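Titin (PDB 2J8H) forms part of the elastic filament of muscle, this fragment being a rigid tandem of two immunoglobulin domains from its A-band region. Local coordinates at residues R53-E56 and H62-I65; F175-A180 and I186-V191. All blocks are in the same frame, centred on the assembly; numbering follows the deposited sequence.

Interaction 1 (R53-E56 and H62-I65)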
ATOM      1  N   ARG A  53      -9.715   8.680  13.143  1.00 47.54           N
ATOM      2  CA  ARG A  53      -9.380   8.219  14.481  1.00 48.29           C
ATOM      3  C   ARG A  53      -8.835   9.396  15.247  1.00 47.96           C
ATOM      4  O   ARG A  53      -7.995  10.128  14.740  1.00 48.48           O
ATOM      5  CB  ARG A  53      -8.301   7.139  14.428  1.00 47.86           C
ATOM      6  CG  ARG A  53      -8.773   5.796  14.034  1.00 50.24           C
ATOM      7  CD  ARG A  53      -7.601   4.842  13.892  1.00 51.43           C
ATOM      8  NE  ARG A  53      -6.993   5.012  12.589  1.00 55.38           N
ATOM      9  CZ  ARG A  53      -5.741   4.659  12.272  1.00 58.76           C
ATOM     10  NH1 ARG A  53      -4.931   4.117  13.186  1.00 58.49           N
ATOM     11  NH2 ARG A  53      -5.300   4.848  11.015  1.00 58.27           N
ATOM     12  N   ILE A  54      -9.307   9.582  16.463  1.00 48.43           N
ATOM     13  CA  ILE A  54      -8.887  10.694  17.295  1.00 49.13           C
ATOM     14  C   ILE A  54      -8.180  10.082  18.466  1.00 49.98           C
ATOM     15  O   ILE A  54      -8.640   9.095  19.037  1.00 50.96           O
ATOM     16  CB  ILE A  54     -10.075  11.515  17.765  1.00 49.02           C
ATOM     17  CG1 ILE A  54     -10.634  12.287  16.584  1.00 49.39           C
ATOM     18  CG2 ILE A  54      -9.654  12.473  18.931  1.00 49.74           C
ATOM     19  CD1 ILE A  54     -11.954  12.951  16.835  1.00 50.64           C
ATOM     20  N   GLN A  55      -7.026  10.634  18.823  1.00 50.53           N
ATOM     21  CA  GLN A  55      -6.194  10.001  19.832  1.00 49.85           C
ATOM     22  C   GLN A  55      -5.614  11.052  20.754  1.00 49.97           C
ATOM     23  O   GLN A  55      -5.377  12.195  20.346  1.00 50.68           O
ATOM     24  CB  GLN A  55      -5.091   9.205  19.180  1.00 50.13           C
ATOM     25  CG  GLN A  55      -5.573   8.096  18.267  1.00 51.63           C
ATOM     26  CD  GLN A  55      -4.465   7.236  17.764  1.00 51.52           C
ATOM     27  OE1 GLN A  55      -3.306   7.647  17.730  1.00 56.67           O
ATOM     28  NE2 GLN A  55      -4.809   6.031  17.320  1.00 56.64           N
ATOM     29  N   GLU A  56      -5.434  10.662  22.009  1.00 49.03           N
ATOM     30  CA  GLU A  56      -4.931  11.558  23.039  1.00 48.45           C
ATOM     31  C   GLU A  56      -3.872  10.811  23.856  1.00 46.82           C
ATOM     32  O   GLU A  56      -3.940   9.594  24.006  1.00 45.15           O
ATOM     33  CB  GLU A  56      -6.078  12.052  23.912  1.00 47.99           C
ATOM     34  CG  GLU A  56      -5.666  13.124  24.845  1.00 50.14           C
ATOM     35  CD  GLU A  56      -6.811  13.621  25.710  1.00 50.63           C
ATOM     36  OE1 GLU A  56      -7.969  13.224  25.451  1.00 53.70           O
ATOM     37  OE2 GLU A  56      -6.527  14.416  26.628  1.00 53.06           O
ATOM     38  N   HIS A  62      -2.656  15.604  21.252  1.00 46.11           N
ATOM     39  CA  HIS A  62      -3.887  15.249  20.556  1.00 46.48           C
ATOM     40  C   HIS A  62      -3.570  15.044  19.104  1.00 46.82           C
ATOM     41  O   HIS A  62      -2.822  15.842  18.510  1.00 46.19           O
ATOM     42  CB  HIS A  62      -4.888  16.382  20.661  1.00 47.48           C
ATOM     43  CG  HIS A  62      -5.412  16.561  22.042  1.00 46.82           C
ATOM     44  ND1 HIS A  62      -6.503  15.865  22.511  1.00 47.93           N
ATOM     45  CD2 HIS A  62      -4.943  17.284  23.086  1.00 47.24           C
ATOM     46  CE1 HIS A  62      -6.706  16.184  23.776  1.00 48.56           C
ATOM     47  NE2 HIS A  62      -5.770  17.039  24.148  1.00 47.56           N
ATOM     48  N   GLN A  63      -4.108  13.978  18.515  1.00 46.00           N
ATOM     49  CA  GLN A  63      -3.913  13.792  17.098  1.00 46.18           C
ATOM     50  C   GLN A  63      -5.144  13.207  16.429  1.00 46.07           C
ATOM     51  O   GLN A  63      -5.942  12.491  17.040  1.00 45.45           O
ATOM     52  CB  GLN A  63      -2.608  13.025  16.792  1.00 46.47           C
ATOM     53  CG  GLN A  63      -2.653  11.557  16.948  1.00 46.78           C
ATOM     54  CD  GLN A  63      -1.326  10.845  16.763  1.00 46.50           C
ATOM     55  OE1 GLN A  63      -0.289  11.457  16.535  1.00 48.66           O
ATOM     56  NE2 GLN A  63      -1.348   9.531  16.942  1.00 45.73           N
ATOM     57  N   LEU A  64      -5.306  13.590  15.173  1.00 45.66           N
ATOM     58  CA  LEU A  64      -6.350  13.079  14.335  1.00 45.35           C
ATOM     59  C   LEU A  64      -5.666  12.347  13.204  1.00 45.46           C
ATOM     60  O   LEU A  64      -4.791  12.907  12.539  1.00 46.45           O
ATOM     61  CB  LEU A  64      -7.164  14.236  13.782  1.00 45.24           C
ATOM     62  CG  LEU A  64      -8.182  13.896  12.669  1.00 45.12           C
ATOM     63  CD1 LEU A  64      -9.333  13.086  13.217  1.00 44.12           C
ATOM     64  CD2 LEU A  64      -8.675  15.216  12.025  1.00 46.16           C
ATOM     65  N   ILE A  65      -6.057  11.105  12.978  1.00 45.21           N
ATOM     66  CA  ILE A  65      -5.579  10.345  11.853  1.00 45.39           C
ATOM     67  C   ILE A  65      -6.698  10.227  10.827  1.00 45.77           C
ATOM     68  O   ILE A  65      -7.771   9.710  11.125  1.00 44.68           O
ATOM     69  CB  ILE A  65      -5.116   8.924  12.260  1.00 45.30           C
ATOM     70  CG1 ILE A  65      -4.153   8.995  13.460  1.00 45.75           C
ATOM     71  CG2 ILE A  65      -4.443   8.201  11.054  1.00 44.83           C
ATOM     72  CD1 ILE A  65      -3.871   7.640  14.134  1.00 46.08           C
TER
HETATM   73  O   HOH W   1      -7.963   6.965  10.597  1.00 41.83           O
HETATM   74  O   HOH W   2      -7.808  14.509  20.304  1.00 43.66           O
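Gln55 and Gln63 face each other as a hydrogen-bonded pair in the antiparallel β-hairpin that joins 53-56 to 62-65 in the first I-set immunoglobulin domain. By textbook order for this fold these are the D and E strands. The backbones of Gln55 and Gln63 exchange two hydrogen bonds, Gln55 N to Gln63 O at 2.8 Å and Gln63 N to Gln55 O at 2.9 Å; Arg53 and Ile65 repeat the pattern. From Gln55 CB, 4.1 Å from Gln63 CG, the chain runs out fully extended (chi2 -173°) beside Gln63. Gln55 CD lies close to the Ile65 methyl CD1. Beyond it, OE1 accepts from Gln63 NE2 at 2.8 Å, while Gln55 NE2 rests against the same Ile65 methyl. The donated N-H points within the Gln63 amide plane, but the donor is tilted 23° from the carbonyl plane of Gln55. With an alanine here, Gln63 NE2 would probably lose this acceptor and the Ile65 methyl would keep only part of its cover, that from Arg53. Gln63 OE1 is also engaged, by Ile186 N of a third subunit. On the same face, Arg53 bends at chi3 and lays one face of its guanidinium over Ile65, CD1 riding above the rim of the plane.

The other face carries Ile54 and Leu64, which meet through CG1 and CD1 and pack toward Trp38 of the opposing sheet. Glu56 lies alongside the His62 ring, its carboxylate paired with Lys33. Within this chain 52-57 is an edge strand, yet Ile54, Gln55 and Glu56 pair in parallel with a strand of a second subunit, so the sheet continues across the interface. One water, lying in the plane of the His62 ring at its edge, hydrogen-bonds ND1 at 2.9 Å and makes a weak bond to Gln55 O.

Interaction 2 (F175-A180 and I186-V191)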
ATOM      1  N   PHE A 175      -1.992   6.737 -34.299  1.00 45.06           N
ATOM      2  CA  PHE A 175      -1.665   6.575 -32.894  1.00 45.42           C
ATOM      3  C   PHE A 175      -1.623   7.927 -32.226  1.00 45.65           C
ATOM      4  O   PHE A 175      -0.840   8.790 -32.616  1.00 45.98           O
ATOM      5  CB  PHE A 175      -0.309   5.888 -32.755  1.00 45.26           C
ATOM      6  CG  PHE A 175      -0.285   4.492 -33.296  1.00 45.15           C
ATOM      7  CD1 PHE A 175       0.087   4.255 -34.603  1.00 45.60           C
ATOM      8  CD2 PHE A 175      -0.648   3.421 -32.501  1.00 45.29           C
ATOM      9  CE1 PHE A 175       0.115   2.951 -35.118  1.00 46.80           C
ATOM     10  CE2 PHE A 175      -0.626   2.121 -32.999  1.00 45.74           C
ATOM     11  CZ  PHE A 175      -0.246   1.887 -34.314  1.00 45.91           C
ATOM     12  N   TYR A 176      -2.493   8.121 -31.239  1.00 45.82           N
ATOM     13  CA  TYR A 176      -2.596   9.396 -30.549  1.00 45.68           C
ATOM     14  C   TYR A 176      -2.019   9.202 -29.150  1.00 46.39           C
ATOM     15  O   TYR A 176      -2.282   8.193 -28.499  1.00 46.63           O
ATOM     16  CB  TYR A 176      -4.057   9.846 -30.513  1.00 45.31           C
ATOM     17  CG  TYR A 176      -4.588  10.187 -31.896  1.00 44.69           C
ATOM     18  CD1 TYR A 176      -5.097   9.203 -32.738  1.00 43.50           C
ATOM     19  CD2 TYR A 176      -4.526  11.477 -32.376  1.00 44.65           C
ATOM     20  CE1 TYR A 176      -5.537   9.508 -34.028  1.00 43.23           C
ATOM     21  CE2 TYR A 176      -4.987  11.801 -33.649  1.00 43.72           C
ATOM     22  CZ  TYR A 176      -5.483  10.821 -34.471  1.00 43.02           C
ATOM     23  OH  TYR A 176      -5.919  11.165 -35.731  1.00 43.09           O
ATOM     24  N   VAL A 177      -1.184  10.143 -28.728  1.00 46.69           N
ATOM     25  CA  VAL A 177      -0.528  10.076 -27.447  1.00 46.96           C
ATOM     26  C   VAL A 177      -1.084  11.191 -26.565  1.00 47.14           C
ATOM     27  O   VAL A 177      -1.094  12.345 -26.967  1.00 47.57           O
ATOM     28  CB  VAL A 177       0.991  10.208 -27.596  1.00 46.97           C
ATOM     29  CG1 VAL A 177       1.655  10.165 -26.231  1.00 46.23           C
ATOM     30  CG2 VAL A 177       1.534   9.099 -28.509  1.00 48.15           C
ATOM     31  N   VAL A 178      -1.581  10.826 -25.385  1.00 47.44           N
ATOM     32  CA  VAL A 178      -2.061  11.798 -24.401  1.00 47.36           C
ATOM     33  C   VAL A 178      -1.119  11.726 -23.197  1.00 48.22           C
ATOM     34  O   VAL A 178      -0.685  10.626 -22.778  1.00 47.70           O
ATOM     35  CB  VAL A 178      -3.511  11.525 -23.978  1.00 48.01           C
ATOM     36  CG1 VAL A 178      -3.672  10.108 -23.471  1.00 47.07           C
ATOM     37  CG2 VAL A 178      -3.992  12.581 -22.942  1.00 46.89           C
ATOM     38  N   CYS A 179      -0.770  12.891 -22.671  1.00 48.40           N
ATOM     39  CA  CYS A 179       0.208  12.970 -21.615  1.00 47.55           C
ATOM     40  C   CYS A 179      -0.291  13.918 -20.543  1.00 47.48           C
ATOM     41  O   CYS A 179      -0.865  14.954 -20.865  1.00 47.14           O
ATOM     42  CB  CYS A 179       1.526  13.416 -22.228  1.00 48.15           C
ATOM     43  SG  CYS A 179       2.933  13.591 -21.090  1.00 52.24           S
ATOM     44  N   ALA A 180      -0.117  13.532 -19.276  1.00 46.21           N
ATOM     45  CA  ALA A 180      -0.441  14.370 -18.127  1.00 45.95           C
ATOM     46  C   ALA A 180       0.846  14.574 -17.346  1.00 45.35           C
ATOM     47  O   ALA A 180       1.559  13.604 -17.077  1.00 43.38           O
ATOM     48  CB  ALA A 180      -1.510  13.702 -17.250  1.00 45.61           C
ATOM     49  N   ILE A 186       5.120  12.540 -14.683  1.00 41.92           N
ATOM     50  CA  ILE A 186       4.597  12.570 -16.016  1.00 42.11           C
ATOM     51  C   ILE A 186       4.097  11.181 -16.341  1.00 42.12           C
ATOM     52  O   ILE A 186       4.757  10.189 -16.054  1.00 39.82           O
ATOM     53  CB  ILE A 186       5.714  12.906 -16.980  1.00 41.97           C
ATOM     54  CG1 ILE A 186       6.312  14.253 -16.563  1.00 42.98           C
ATOM     55  CG2 ILE A 186       5.196  12.911 -18.429  1.00 41.53           C
ATOM     56  CD1 ILE A 186       7.275  14.825 -17.531  1.00 43.90           C
ATOM     57  N   ASP A 187       2.939  11.107 -16.967  1.00 43.19           N
ATOM     58  CA  ASP A 187       2.425   9.827 -17.455  1.00 43.78           C
ATOM     59  C   ASP A 187       1.885  10.074 -18.861  1.00 44.51           C
ATOM     60  O   ASP A 187       1.337  11.147 -19.125  1.00 44.27           O
ATOM     61  CB  ASP A 187       1.287   9.368 -16.550  1.00 44.06           C
ATOM     62  CG  ASP A 187       0.924   7.894 -16.731  1.00 45.57           C
ATOM     63  OD1 ASP A 187       1.835   7.092 -16.988  1.00 47.78           O
ATOM     64  OD2 ASP A 187      -0.269   7.548 -16.582  1.00 47.65           O
ATOM     65  N   GLN A 188       2.041   9.089 -19.742  1.00 45.76           N
ATOM     66  CA  GLN A 188       1.479   9.116 -21.086  1.00 46.34           C
ATOM     67  C   GLN A 188       0.957   7.753 -21.474  1.00 46.92           C
ATOM     68  O   GLN A 188       1.380   6.719 -20.928  1.00 46.40           O
ATOM     69  CB  GLN A 188       2.485   9.615 -22.121  1.00 47.03           C
ATOM     70  CG  GLN A 188       3.544   8.652 -22.566  1.00 50.57           C
ATOM     71  CD  GLN A 188       4.357   9.185 -23.750  1.00 50.30           C
ATOM     72  OE1 GLN A 188       4.825  10.331 -23.742  1.00 55.28           O
ATOM     73  NE2 GLN A 188       4.514   8.359 -24.768  1.00 51.46           N
ATOM     74  N   LYS A 189       0.009   7.760 -22.395  1.00 46.34           N
ATOM     75  CA  LYS A 189      -0.580   6.550 -22.925  1.00 46.50           C
ATOM     76  C   LYS A 189      -0.896   6.825 -24.387  1.00 46.13           C
ATOM     77  O   LYS A 189      -0.998   7.968 -24.803  1.00 44.59           O
ATOM     78  CB  LYS A 189      -1.864   6.170 -22.182  1.00 47.04           C
ATOM     79  CG  LYS A 189      -1.694   5.710 -20.726  1.00 50.28           C
ATOM     80  CD  LYS A 189      -0.946   4.395 -20.632  1.00 52.16           C
ATOM     81  CE  LYS A 189      -0.481   4.103 -19.227  1.00 55.26           C
ATOM     82  NZ  LYS A 189       0.571   5.085 -18.751  1.00 59.75           N
ATOM     83  N   THR A 190      -1.023   5.754 -25.152  1.00 46.03           N
ATOM     84  CA  THR A 190      -1.315   5.828 -26.557  1.00 46.08           C
ATOM     85  C   THR A 190      -2.667   5.186 -26.806  1.00 46.39           C
ATOM     86  O   THR A 190      -3.040   4.207 -26.164  1.00 46.90           O
ATOM     87  CB  THR A 190      -0.225   5.105 -27.346  1.00 46.86           C
ATOM     88  OG1 THR A 190       1.010   5.785 -27.110  1.00 47.76           O
ATOM     89  CG2 THR A 190      -0.513   5.085 -28.857  1.00 45.40           C
ATOM     90  N   VAL A 191      -3.382   5.744 -27.772  1.00 46.36           N
ATOM     91  CA  VAL A 191      -4.639   5.198 -28.269  1.00 45.86           C
ATOM     92  C   VAL A 191      -4.529   5.027 -29.786  1.00 45.65           C
ATOM     93  O   VAL A 191      -4.169   5.978 -30.485  1.00 45.26           O
ATOM     94  CB  VAL A 191      -5.796   6.181 -27.998  1.00 45.48           C
ATOM     95  CG1 VAL A 191      -7.096   5.642 -28.536  1.00 45.34           C
ATOM     96  CG2 VAL A 191      -5.900   6.477 -26.513  1.00 45.66           C
TER
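Val177 turns its two methyls to different partners: CG1 lies 3.7 Å from Gln188 NE2, whereas CG2 meets Thr190 OG1 at 3.6 Å. Gln188 adopts the less common chi1 of 77°, with CG between its own N and carbonyl carbon, and then extends so that its amide reaches across to the Val177 methyl. That amide also makes a weak hydrogen bond from NE2 to Glu109 of a fourth subunit. Further along this face, Cys179 SG touches Ile186 CG2 at 3.6 Å, while Cys179 CB backs onto Gln188 CB. At the far end Thr190 CG2 approaches the Phe175 ring at its edge, near the ring plane, 4.0 Å from CD2.

These side chains stand on the F-G β-hairpin of the second I-set immunoglobulin domain, where 174-182 pairs antiparallel with 185-196. Between 175-180 and 186-191 run six backbone hydrogen bonds, two for each of Tyr176-Val191, Val178-Lys189 and Ala180-Asp187; the one from Tyr176 N to Val191 O is practically straight (179°).

The opposite face turns inward at Val178 and Val191, both packing on Ile126 of strand 123-131, with Val178 also against Trp138. Tyr176 leads its ring away from the partner strand, and its OH is hydrogen-bonded to Asp172 O. On this same face, Lys189 folds back toward the turn, bending at chi2 (-66°) and again at chi4. The fold brings NZ to Asp187 OD1 in a 3.0 Å salt bridge and to its neighbour's carbonyl, Gln188 O, at 2.8 Å, the amine standing above that carbonyl plane. Asp187 OD2 is meanwhile taken by Lys101 and by Ile102 N, tying this end of the hairpin to the long strand 86-102.

How the interactions relate
Both contacts are antiparallel hairpins, but they belong to different immunoglobulin domains on opposite sides of the chain's centre, with their own centres about 42 Å apart and nearest atoms about 28 Å apart. Interaction 1 is partly buried, at an edge of its domain's sheet, and polar side chains shape much of one face. Interaction 2 is more deeply buried: its 174-182 strand is flanked on both sides within its sheet, and Val178, Val191 and Ala180 give its inner face an apolar part, with the Lys189-Asp187 salt bridge toward one end. Within one chain they share no element. Between copies they do meet, through a hydrogen bond from one subunit to another.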